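Local coordinates for fimbria adhesin protein (Klebsiella pneumoniae, PDB 3U4K) that probably attaches Klebsiella pneumoniae to human collagen V through the receptor-binding domain of the MrkD fimbrial adhesin, the part held in this chain, at residues L77-L88 / G154-G162; V44-S52 / I139-G147. All coordinates share one frame; numbering follows the deposited sequence.

Contact 1: L77-L88 / G154-G162; sequences LKSDAKVVAAGL and GPYTEYGPG
Tyr156 takes two roles at a classic beta bulge: its carbonyl pairs with Val84 while its ring packs against Ala85 and Leu88. The bulge lies in the pairing of strand 154-160 with strand 166-170, where Tyr156 and Thr157 both face Thr168. On its other side strand 154-160 pairs with 77-83 in the jelly-roll beta barrel. These two strands run antiparallel, at 174° to each other, with axes 4.7 Å apart. Asp80 with Gly160 and Lys82 with Glu158 are hydrogen-bonded pairs. Ala81 with Tyr159 and Val83 with Thr157 are non-hydrogen-bonded. Past the last pair, Val84 N donates to Tyr156 O at 2.9 Å.

On the face of Ala81 and Val83, Tyr159 has CG anti to its backbone N (chi1 177°). This lays the ring back along strand 77-83, where its edge meets Ala81 CA and its OH comes 3.5 Å from Ser79 CB. Phe107 touches Val83 and Thr157 from the other sheet. Glu158 points to the opposite face with Lys82. Its side chain crosses that of Val84, just past the strand, at about a right angle, Val84 CG1 lying 3.6 Å from Glu158 OE1. At the far end, the Pro161 ring packs beside Ser79, with Leu77 CD1 4.2 Å from Pro161 CB. At the bulge, Leu88 CD2 sits at the edge of the Tyr156 ring, near its plane, and Tyr156 OH is hydrogen-bonded to Ala152 O.

Contact 2: V44-S52 / I139-G147; sequences VSPDLPVGS and IIKTSTTTG
Gly51 N donates to Lys141 O at 2.8 Å and Lys141 N donates to Ser52 O at 3.2 Å, so the backbone of loop 44-52 holds both the N and the O of Lys141, at the end of strand 133-141. The loop leads into strand 53-61, the antiparallel neighbour of strand 133-141 in the jelly-roll barrel. It holds a type I turn from Ser45 to Leu48 and a type II turn from Pro49 to Ser52.

The Lys141 side chain plugs the loop. CG is anti to the backbone N (chi1 -168°) and the chain stays extended beyond it, which carries the ammonium group to the first turn. There NZ donates to Ser45 O and to Leu48 O, each at 3.0 Å. The Leu48 oxygen receives it in the carbonyl plane, on a lone pair. Two backbone carbonyls thus help to satisfy the ammonium group of this buried lysine. Ser45 OG accepts from Asp47 N in an ST turn, within the type I turn.

At the start of the loop, Val44 CG1 lies 3.8 Å from Thr146 OG1, the two side chains crossing obliquely, and Val44 also touches Ile177 and Ser179. Beside the second turn, Ile140 CG2 lies 3.4 Å from Gly51 O.

Contacts 1 and 2 lie in one receptor-binding domain, with centres 26 Å apart and nearest atoms about 10 Å apart. They do not touch. Their segments alternate along the chain: 44-52, 77-88, 139-147, then 154-162. Contact 1 joins neighbouring strands within the five-stranded mixed sheet, its centre about 8 Å from the centre of the chain. The centre of contact 2 is about 20 Å from the chain centre, where a loop meets the end of strand 133-141 in the other sheet. Strand 103-111 connects the two regions: it pairs with 133-141, and its Phe107 and Arg109 touch residues of contact 1. Each contact joins segments far apart in sequence within the same jelly-roll domain.

Contact 1: L77-L88 / G154-G162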
ATOM      1  N   LEU A  77       7.488   1.339  21.143  1.00 76.27           N
ATOM      2  CA  LEU A  77       6.460   0.727  20.296  1.00 75.47           C
ATOM      3  C   LEU A  77       6.972   0.176  18.975  1.00 74.50           C
ATOM      4  O   LEU A  77       7.854   0.763  18.340  1.00 72.63           O
ATOM      5  CB  LEU A  77       5.323   1.717  20.019  1.00 75.25           C
ATOM      6  CG  LEU A  77       4.271   1.948  21.106  1.00 76.93           C
ATOM      7  CD1 LEU A  77       3.281   3.004  20.642  1.00 76.62           C
ATOM      8  CD2 LEU A  77       3.538   0.663  21.483  1.00 78.14           C
ATOM      9  N   LYS A  78       6.393  -0.951  18.569  1.00 74.70           N
ATOM     10  CA  LYS A  78       6.689  -1.583  17.287  1.00 75.96           C
ATOM     11  C   LYS A  78       5.479  -1.453  16.354  1.00 75.88           C
ATOM     12  O   LYS A  78       4.422  -2.036  16.609  1.00 77.44           O
ATOM     13  CB  LYS A  78       7.059  -3.051  17.510  1.00 74.62           C
ATOM     14  CG  LYS A  78       7.263  -3.872  16.249  1.00 75.02           C
ATOM     15  CD  LYS A  78       7.323  -5.354  16.588  1.00 75.76           C
ATOM     16  CE  LYS A  78       7.330  -6.225  15.342  1.00 76.02           C
ATOM     17  NZ  LYS A  78       8.565  -6.031  14.536  1.00 75.30           N
ATOM     18  N   SER A  79       5.639  -0.676  15.285  1.00 74.67           N
ATOM     19  CA  SER A  79       4.579  -0.491  14.290  1.00 74.05           C
ATOM     20  C   SER A  79       4.803  -1.367  13.066  1.00 71.07           C
ATOM     21  O   SER A  79       5.866  -1.321  12.451  1.00 67.83           O
ATOM     22  CB  SER A  79       4.475   0.975  13.863  1.00 75.15           C
ATOM     23  OG  SER A  79       3.691   1.718  14.777  1.00 76.72           O
ATOM     24  N   ASP A  80       3.787  -2.154  12.717  1.00 71.93           N
ATOM     25  CA  ASP A  80       3.860  -3.067  11.576  1.00 71.86           C
ATOM     26  C   ASP A  80       3.208  -2.495  10.319  1.00 68.62           C
ATOM     27  O   ASP A  80       2.111  -1.942  10.376  1.00 66.66           O
ATOM     28  CB  ASP A  80       3.220  -4.415  11.924  1.00 74.39           C
ATOM     29  CG  ASP A  80       3.948  -5.140  13.046  1.00 77.52           C
ATOM     30  OD1 ASP A  80       3.288  -5.900  13.786  1.00 78.78           O
ATOM     31  OD2 ASP A  80       5.175  -4.953  13.188  1.00 79.14           O
ATOM     32  N   ALA A  81       3.909  -2.623   9.195  1.00 67.33           N
ATOM     33  CA  ALA A  81       3.362  -2.292   7.881  1.00 66.63           C
ATOM     34  C   ALA A  81       2.808  -3.565   7.255  1.00 66.72           C
ATOM     35  O   ALA A  81       3.565  -4.482   6.922  1.00 65.68           O
ATOM     36  CB  ALA A  81       4.432  -1.675   6.995  1.00 65.09           C
ATOM     37  N   LYS A  82       1.486  -3.617   7.111  1.00 66.83           N
ATOM     38  CA  LYS A  82       0.794  -4.832   6.691  1.00 66.19           C
ATOM     39  C   LYS A  82       0.006  -4.674   5.397  1.00 66.31           C
ATOM     40  O   LYS A  82      -0.666  -3.661   5.177  1.00 67.21           O
ATOM     41  CB  LYS A  82      -0.151  -5.317   7.794  1.00 65.89           C
ATOM     42  CG  LYS A  82       0.531  -6.073   8.920  1.00 67.49           C
ATOM     43  CD  LYS A  82      -0.480  -6.537   9.956  1.00 68.26           C
ATOM     44  CE  LYS A  82       0.208  -7.243  11.113  1.00 70.35           C
ATOM     45  NZ  LYS A  82      -0.739  -7.518  12.229  1.00 73.63           N
ATOM     46  N   VAL A  83       0.101  -5.690   4.545  1.00 65.82           N
ATOM     47  CA  VAL A  83      -0.786  -5.832   3.404  1.00 65.59           C
ATOM     48  C   VAL A  83      -1.900  -6.774   3.842  1.00 68.26           C
ATOM     49  O   VAL A  83      -1.643  -7.921   4.219  1.00 68.00           O
ATOM     50  CB  VAL A  83      -0.059  -6.398   2.173  1.00 65.38           C
ATOM     51  CG1 VAL A  83      -1.028  -6.551   1.013  1.00 68.61           C
ATOM     52  CG2 VAL A  83       1.101  -5.497   1.777  1.00 64.38           C
ATOM     53  N   VAL A  84      -3.133  -6.281   3.796  1.00 70.53           N
ATOM     54  CA  VAL A  84      -4.270  -6.992   4.382  1.00 69.43           C
ATOM     55  C   VAL A  84      -5.341  -7.412   3.377  1.00 71.71           C
ATOM     56  O   VAL A  84      -6.291  -8.107   3.744  1.00 74.68           O
ATOM     57  CB  VAL A  84      -4.930  -6.165   5.508  1.00 68.16           C
ATOM     58  CG1 VAL A  84      -4.029  -6.122   6.733  1.00 68.37           C
ATOM     59  CG2 VAL A  84      -5.265  -4.758   5.025  1.00 65.48           C
ATOM     60  N   ALA A  85      -5.185  -6.994   2.123  1.00 73.17           N
ATOM     61  CA  ALA A  85      -6.169  -7.276   1.073  1.00 73.26           C
ATOM     62  C   ALA A  85      -6.250  -8.760   0.725  1.00 73.68           C
ATOM     63  O   ALA A  85      -5.225  -9.415   0.506  1.00 71.66           O
ATOM     64  CB  ALA A  85      -5.866  -6.461  -0.171  1.00 73.96           C
ATOM     65  N   ALA A  86      -7.476  -9.277   0.677  1.00 75.29           N
ATOM     66  CA  ALA A  86      -7.727 -10.672   0.332  1.00 76.78           C
ATOM     67  C   ALA A  86      -7.474 -10.905  -1.155  1.00 79.16           C
ATOM     68  O   ALA A  86      -7.755 -10.037  -1.984  1.00 80.69           O
ATOM     69  CB  ALA A  86      -9.151 -11.063   0.700  1.00 75.19           C
ATOM     70  N   GLY A  87      -6.934 -12.077  -1.484  1.00 80.33           N
ATOM     71  CA  GLY A  87      -6.659 -12.433  -2.873  1.00 80.70           C
ATOM     72  C   GLY A  87      -5.303 -11.953  -3.355  1.00 82.18           C
ATOM     73  O   GLY A  87      -4.994 -12.036  -4.547  1.00 85.80           O
ATOM     74  N   LEU A  88      -4.495 -11.449  -2.427  1.00 80.29           N
ATOM     75  CA  LEU A  88      -3.142 -11.012  -2.739  1.00 77.82           C
ATOM     76  C   LEU A  88      -2.133 -11.911  -2.058  1.00 74.93           C
ATOM     77  O   LEU A  88      -2.146 -12.056  -0.839  1.00 76.38           O
ATOM     78  CB  LEU A  88      -2.924  -9.559  -2.308  1.00 79.58           C
ATOM     79  CG  LEU A  88      -3.154  -8.450  -3.340  1.00 82.29           C
ATOM     80  CD1 LEU A  88      -4.616  -8.335  -3.759  1.00 84.54           C
ATOM     81  CD2 LEU A  88      -2.653  -7.126  -2.786  1.00 82.31           C
ATOM     82  N   GLY A 154     -12.186  -2.212  -1.159  1.00 70.41           N
ATOM     83  CA  GLY A 154     -11.847  -2.440   0.249  1.00 70.24           C
ATOM     84  C   GLY A 154     -10.411  -2.121   0.633  1.00 69.86           C
ATOM     85  O   GLY A 154      -9.673  -1.538  -0.163  1.00 69.16           O
ATOM     86  N   PRO A 155     -10.006  -2.504   1.862  1.00 69.52           N
ATOM     87  CA  PRO A 155      -8.669  -2.231   2.404  1.00 69.46           C
ATOM     88  C   PRO A 155      -7.553  -2.979   1.679  1.00 69.58           C
ATOM     89  O   PRO A 155      -7.787  -4.060   1.134  1.00 74.20           O
ATOM     90  CB  PRO A 155      -8.773  -2.724   3.851  1.00 67.83           C
ATOM     91  CG  PRO A 155      -9.846  -3.755   3.820  1.00 67.73           C
ATOM     92  CD  PRO A 155     -10.846  -3.228   2.834  1.00 69.01           C
ATOM     93  N   TYR A 156      -6.354  -2.398   1.682  1.00 67.52           N
ATOM     94  CA  TYR A 156      -5.174  -3.008   1.070  1.00 66.84           C
ATOM     95  C   TYR A 156      -3.957  -2.915   1.983  1.00 65.97           C
ATOM     96  O   TYR A 156      -3.221  -3.890   2.160  1.00 63.74           O
ATOM     97  CB  TYR A 156      -4.867  -2.349  -0.277  1.00 70.48           C
ATOM     98  CG  TYR A 156      -5.716  -2.860  -1.420  1.00 74.48           C
ATOM     99  CD1 TYR A 156      -7.004  -2.367  -1.636  1.00 74.74           C
ATOM    100  CD2 TYR A 156      -5.231  -3.837  -2.289  1.00 75.49           C
ATOM    101  CE1 TYR A 156      -7.787  -2.840  -2.677  1.00 75.36           C
ATOM    102  CE2 TYR A 156      -6.005  -4.316  -3.334  1.00 75.98           C
ATOM    103  CZ  TYR A 156      -7.280  -3.815  -3.525  1.00 76.49           C
ATOM    104  OH  TYR A 156      -8.048  -4.290  -4.565  1.00 76.92           O
ATOM    105  N   THR A 157      -3.758  -1.733   2.558  1.00 66.39           N
ATOM    106  CA  THR A 157      -2.622  -1.460   3.434  1.00 66.49           C
ATOM    107  C   THR A 157      -3.081  -1.026   4.824  1.00 66.53           C
ATOM    108  O   THR A 157      -4.072  -0.299   4.968  1.00 64.71           O
ATOM    109  CB  THR A 157      -1.691  -0.403   2.801  1.00 68.46           C
ATOM    110  OG1 THR A 157      -0.682  -1.060   2.022  1.00 69.10           O
ATOM    111  CG2 THR A 157      -1.035   0.509   3.854  1.00 68.04           C
ATOM    112  N   GLU A 158      -2.359  -1.497   5.839  1.00 65.21           N
ATOM    113  CA  GLU A 158      -2.586  -1.092   7.223  1.00 63.15           C
ATOM    114  C   GLU A 158      -1.268  -0.951   7.971  1.00 61.60           C
ATOM    115  O   GLU A 158      -0.470  -1.887   8.033  1.00 58.85           O
ATOM    116  CB  GLU A 158      -3.516  -2.073   7.938  1.00 62.92           C
ATOM    117  CG  GLU A 158      -4.984  -1.876   7.587  1.00 66.29           C
ATOM    118  CD  GLU A 158      -5.918  -2.830   8.309  1.00 68.05           C
ATOM    119  OE1 GLU A 158      -5.432  -3.743   9.016  1.00 69.21           O
ATOM    120  OE2 GLU A 158      -7.148  -2.662   8.162  1.00 67.53           O
ATOM    121  N   TYR A 159      -1.045   0.237   8.518  1.00 61.91           N
ATOM    122  CA  TYR A 159       0.156   0.526   9.286  1.00 62.06           C
ATOM    123  C   TYR A 159      -0.199   1.029  10.675  1.00 61.36           C
ATOM    124  O   TYR A 159      -1.064   1.891  10.829  1.00 63.38           O
ATOM    125  CB  TYR A 159       1.021   1.552   8.557  1.00 63.86           C
ATOM    126  CG  TYR A 159       2.261   1.962   9.317  1.00 65.22           C
ATOM    127  CD1 TYR A 159       3.325   1.076   9.481  1.00 65.89           C
ATOM    128  CD2 TYR A 159       2.374   3.239   9.865  1.00 66.50           C
ATOM    129  CE1 TYR A 159       4.465   1.448  10.173  1.00 67.97           C
ATOM    130  CE2 TYR A 159       3.511   3.623  10.560  1.00 67.18           C
ATOM    131  CZ  TYR A 159       4.553   2.724  10.710  1.00 68.60           C
ATOM    132  OH  TYR A 159       5.687   3.096  11.396  1.00 69.11           O
ATOM    133  N   GLY A 160       0.472   0.483  11.682  1.00 61.81           N
ATOM    134  CA  GLY A 160       0.229   0.876  13.066  1.00 62.69           C
ATOM    135  C   GLY A 160       0.832  -0.065  14.090  1.00 62.58           C
ATOM    136  O   GLY A 160       1.304  -1.146  13.738  1.00 62.85           O
ATOM    137  N   PRO A 161       0.835   0.350  15.372  1.00 63.88           N
ATOM    138  CA  PRO A 161       1.346  -0.470  16.467  1.00 64.37           C
ATOM    139  C   PRO A 161       0.243  -1.319  17.101  1.00 63.46           C
ATOM    140  O   PRO A 161      -0.208  -1.029  18.210  1.00 63.56           O
ATOM    141  CB  PRO A 161       1.873   0.572  17.462  1.00 63.43           C
ATOM    142  CG  PRO A 161       1.087   1.816  17.184  1.00 62.22           C
ATOM    143  CD  PRO A 161       0.424   1.688  15.839  1.00 63.57           C
ATOM    144  N   GLY A 162      -0.187  -2.357  16.390  1.00 63.57           N
ATOM    145  CA  GLY A 162      -1.284  -3.202  16.855  1.00 64.09           C
ATOM    146  C   GLY A 162      -2.653  -2.598  16.591  1.00 64.80           C
ATOM    147  O   GLY A 162      -3.672  -3.181  16.957  1.00 65.41           O
TER

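Contact 2: V44-S52 / I139-G147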
ATOM      1  N   VAL A  44      -2.087  -2.016 -20.617  1.00 66.13           N
ATOM      2  CA  VAL A  44      -0.783  -2.685 -20.591  1.00 67.80           C
ATOM      3  C   VAL A  44      -0.246  -2.917 -22.003  1.00 71.18           C
ATOM      4  O   VAL A  44      -0.917  -3.525 -22.837  1.00 74.98           O
ATOM      5  CB  VAL A  44      -0.849  -4.041 -19.854  1.00 65.43           C
ATOM      6  CG1 VAL A  44       0.547  -4.606 -19.644  1.00 65.72           C
ATOM      7  CG2 VAL A  44      -1.560  -3.897 -18.521  1.00 64.45           C
ATOM      8  N   SER A  45       0.963  -2.428 -22.264  1.00 74.58           N
ATOM      9  CA  SER A  45       1.625  -2.652 -23.546  1.00 77.06           C
ATOM     10  C   SER A  45       2.250  -4.048 -23.594  1.00 80.10           C
ATOM     11  O   SER A  45       2.873  -4.481 -22.619  1.00 82.34           O
ATOM     12  CB  SER A  45       2.694  -1.589 -23.801  1.00 76.50           C
ATOM     13  OG  SER A  45       3.538  -1.974 -24.874  1.00 75.84           O
ATOM     14  N   PRO A  46       2.090  -4.754 -24.730  1.00 81.28           N
ATOM     15  CA  PRO A  46       2.690  -6.080 -24.884  1.00 80.50           C
ATOM     16  C   PRO A  46       4.221  -6.031 -24.899  1.00 82.03           C
ATOM     17  O   PRO A  46       4.870  -7.003 -24.506  1.00 82.31           O
ATOM     18  CB  PRO A  46       2.154  -6.555 -26.242  1.00 79.57           C
ATOM     19  CG  PRO A  46       0.952  -5.711 -26.506  1.00 79.09           C
ATOM     20  CD  PRO A  46       1.287  -4.381 -25.910  1.00 80.01           C
ATOM     21  N   ASP A  47       4.779  -4.900 -25.331  1.00 81.63           N
ATOM     22  CA  ASP A  47       6.230  -4.722 -25.449  1.00 83.54           C
ATOM     23  C   ASP A  47       6.942  -4.533 -24.114  1.00 82.37           C
ATOM     24  O   ASP A  47       8.162  -4.686 -24.030  1.00 80.58           O
ATOM     25  CB  ASP A  47       6.540  -3.533 -26.355  1.00 86.01           C
ATOM     26  CG  ASP A  47       6.135  -3.783 -27.784  1.00 89.01           C
ATOM     27  OD1 ASP A  47       6.911  -4.429 -28.521  1.00 91.30           O
ATOM     28  OD2 ASP A  47       5.036  -3.332 -28.168  1.00 92.42           O
ATOM     29  N   LEU A  48       6.173  -4.194 -23.084  1.00 82.71           N
ATOM     30  CA  LEU A  48       6.704  -3.945 -21.748  1.00 79.05           C
ATOM     31  C   LEU A  48       7.290  -5.229 -21.158  1.00 75.59           C
ATOM     32  O   LEU A  48       6.577  -6.225 -21.013  1.00 72.90           O
ATOM     33  CB  LEU A  48       5.591  -3.391 -20.853  1.00 81.11           C
ATOM     34  CG  LEU A  48       5.890  -2.266 -19.858  1.00 79.32           C
ATOM     35  CD1 LEU A  48       6.424  -1.027 -20.562  1.00 78.48           C
ATOM     36  CD2 LEU A  48       4.623  -1.933 -19.091  1.00 78.03           C
ATOM     37  N   PRO A  49       8.601  -5.217 -20.838  1.00 74.92           N
ATOM     38  CA  PRO A  49       9.284  -6.415 -20.331  1.00 74.46           C
ATOM     39  C   PRO A  49       8.824  -6.809 -18.932  1.00 74.78           C
ATOM     40  O   PRO A  49       8.322  -5.968 -18.183  1.00 77.74           O
ATOM     41  CB  PRO A  49      10.761  -6.007 -20.318  1.00 74.65           C
ATOM     42  CG  PRO A  49      10.752  -4.517 -20.246  1.00 75.72           C
ATOM     43  CD  PRO A  49       9.517  -4.068 -20.970  1.00 74.91           C
ATOM     44  N   VAL A  50       8.994  -8.085 -18.594  1.00 75.54           N
ATOM     45  CA  VAL A  50       8.568  -8.614 -17.299  1.00 75.58           C
ATOM     46  C   VAL A  50       9.338  -7.941 -16.159  1.00 76.70           C
ATOM     47  O   VAL A  50      10.536  -7.669 -16.279  1.00 76.26           O
ATOM     48  CB  VAL A  50       8.678 -10.162 -17.244  1.00 75.51           C
ATOM     49  CG1 VAL A  50      10.113 -10.623 -16.995  1.00 75.80           C
ATOM     50  CG2 VAL A  50       7.741 -10.735 -16.193  1.00 72.81           C
ATOM     51  N   GLY A  51       8.630  -7.644 -15.073  1.00 78.38           N
ATOM     52  CA  GLY A  51       9.233  -6.992 -13.917  1.00 77.11           C
ATOM     53  C   GLY A  51       9.165  -5.475 -13.933  1.00 77.33           C
ATOM     54  O   GLY A  51       9.254  -4.847 -12.880  1.00 80.83           O
ATOM     55  N   SER A  52       9.005  -4.882 -15.115  1.00 75.57           N
ATOM     56  CA  SER A  52       8.975  -3.422 -15.245  1.00 74.42           C
ATOM     57  C   SER A  52       7.639  -2.817 -14.792  1.00 72.60           C
ATOM     58  O   SER A  52       6.630  -3.520 -14.672  1.00 72.96           O
ATOM     59  CB  SER A  52       9.319  -2.992 -16.677  1.00 76.49           C
ATOM     60  OG  SER A  52       8.252  -3.258 -17.572  1.00 79.31           O
ATOM     61  N   ILE A 139       2.259  -0.697 -10.013  1.00 70.07           N
ATOM     62  CA  ILE A 139       1.677  -1.802 -10.771  1.00 67.42           C
ATOM     63  C   ILE A 139       2.761  -2.437 -11.645  1.00 66.96           C
ATOM     64  O   ILE A 139       3.324  -1.787 -12.531  1.00 66.41           O
ATOM     65  CB  ILE A 139       0.464  -1.352 -11.610  1.00 65.90           C
ATOM     66  CG1 ILE A 139      -0.621  -0.767 -10.698  1.00 63.51           C
ATOM     67  CG2 ILE A 139      -0.096  -2.524 -12.404  1.00 67.78           C
ATOM     68  CD1 ILE A 139      -1.694   0.011 -11.430  1.00 61.47           C
ATOM     69  N   ILE A 140       3.045  -3.708 -11.367  1.00 65.80           N
ATOM     70  CA  ILE A 140       4.154  -4.435 -11.982  1.00 67.31           C
ATOM     71  C   ILE A 140       3.637  -5.514 -12.928  1.00 69.41           C
ATOM     72  O   ILE A 140       2.622  -6.163 -12.643  1.00 67.53           O
ATOM     73  CB  ILE A 140       5.041  -5.108 -10.900  1.00 67.38           C
ATOM     74  CG1 ILE A 140       5.404  -4.124  -9.772  1.00 67.15           C
ATOM     75  CG2 ILE A 140       6.277  -5.768 -11.513  1.00 65.08           C
ATOM     76  CD1 ILE A 140       6.239  -2.929 -10.190  1.00 67.32           C
ATOM     77  N   LYS A 141       4.337  -5.698 -14.049  1.00 70.33           N
ATOM     78  CA  LYS A 141       4.070  -6.803 -14.967  1.00 72.28           C
ATOM     79  C   LYS A 141       4.736  -8.089 -14.460  1.00 73.45           C
ATOM     80  O   LYS A 141       5.962  -8.228 -14.516  1.00 69.73           O
ATOM     81  CB  LYS A 141       4.546  -6.448 -16.378  1.00 76.05           C
ATOM     82  CG  LYS A 141       4.057  -7.393 -17.467  1.00 76.87           C
ATOM     83  CD  LYS A 141       4.244  -6.793 -18.851  1.00 77.62           C
ATOM     84  CE  LYS A 141       3.736  -7.725 -19.943  1.00 78.29           C
ATOM     85  NZ  LYS A 141       3.713  -7.059 -21.276  1.00 78.27           N
ATOM     86  N   THR A 142       3.909  -9.012 -13.962  1.00 78.02           N
ATOM     87  CA  THR A 142       4.362 -10.262 -13.332  1.00 83.77           C
ATOM     88  C   THR A 142       4.726 -11.337 -14.359  1.00 87.68           C
ATOM     89  O   THR A 142       5.711 -12.056 -14.189  1.00 88.75           O
ATOM     90  CB  THR A 142       3.282 -10.826 -12.376  1.00 86.64           C
ATOM     91  OG1 THR A 142       2.932  -9.837 -11.401  1.00 90.05           O
ATOM     92  CG2 THR A 142       3.760 -12.095 -11.664  1.00 88.81           C
ATOM     93  N   SER A 143       3.918 -11.445 -15.411  1.00 90.90           N
ATOM     94  CA  SER A 143       4.125 -12.436 -16.464  1.00 91.26           C
ATOM     95  C   SER A 143       4.168 -11.773 -17.842  1.00 92.51           C
ATOM     96  O   SER A 143       3.729 -10.631 -18.004  1.00 92.68           O
ATOM     97  CB  SER A 143       3.015 -13.492 -16.415  1.00 92.87           C
ATOM     98  OG  SER A 143       3.185 -14.468 -17.429  1.00 95.15           O
ATOM     99  N   THR A 144       4.699 -12.498 -18.828  1.00 90.86           N
ATOM    100  CA  THR A 144       4.744 -12.030 -20.218  1.00 87.80           C
ATOM    101  C   THR A 144       3.340 -11.942 -20.821  1.00 85.97           C
ATOM    102  O   THR A 144       3.105 -11.185 -21.767  1.00 85.53           O
ATOM    103  CB  THR A 144       5.624 -12.942 -21.096  1.00 88.32           C
ATOM    104  OG1 THR A 144       5.143 -14.289 -21.015  1.00 88.71           O
ATOM    105  CG2 THR A 144       7.088 -12.892 -20.643  1.00 85.71           C
ATOM    106  N   THR A 145       2.419 -12.724 -20.266  1.00 82.98           N
ATOM    107  CA  THR A 145       1.006 -12.656 -20.626  1.00 83.36           C
ATOM    108  C   THR A 145       0.174 -12.045 -19.488  1.00 83.86           C
ATOM    109  O   THR A 145       0.133 -12.577 -18.372  1.00 85.38           O
ATOM    110  CB  THR A 145       0.452 -14.038 -21.054  1.00 84.31           C
ATOM    111  OG1 THR A 145      -0.975 -13.970 -21.174  1.00 83.94           O
ATOM    112  CG2 THR A 145       0.830 -15.143 -20.051  1.00 83.26           C
ATOM    113  N   THR A 146      -0.480 -10.923 -19.780  1.00 81.12           N
ATOM    114  CA  THR A 146      -1.267 -10.194 -18.781  1.00 81.78           C
ATOM    115  C   THR A 146      -2.763 -10.217 -19.081  1.00 81.86           C
ATOM    116  O   THR A 146      -3.174 -10.052 -20.231  1.00 86.02           O
ATOM    117  CB  THR A 146      -0.813  -8.724 -18.652  1.00 82.62           C
ATOM    118  OG1 THR A 146      -0.839  -8.092 -19.938  1.00 83.75           O
ATOM    119  CG2 THR A 146       0.592  -8.641 -18.079  1.00 82.31           C
ATOM    120  N   GLY A 147      -3.568 -10.413 -18.038  1.00 78.98           N
ATOM    121  CA  GLY A 147      -5.024 -10.437 -18.170  1.00 75.45           C
ATOM    122  C   GLY A 147      -5.645  -9.067 -17.976  1.00 74.04           C
ATOM    123  O   GLY A 147      -4.938  -8.064 -17.896  1.00 78.61           O
TER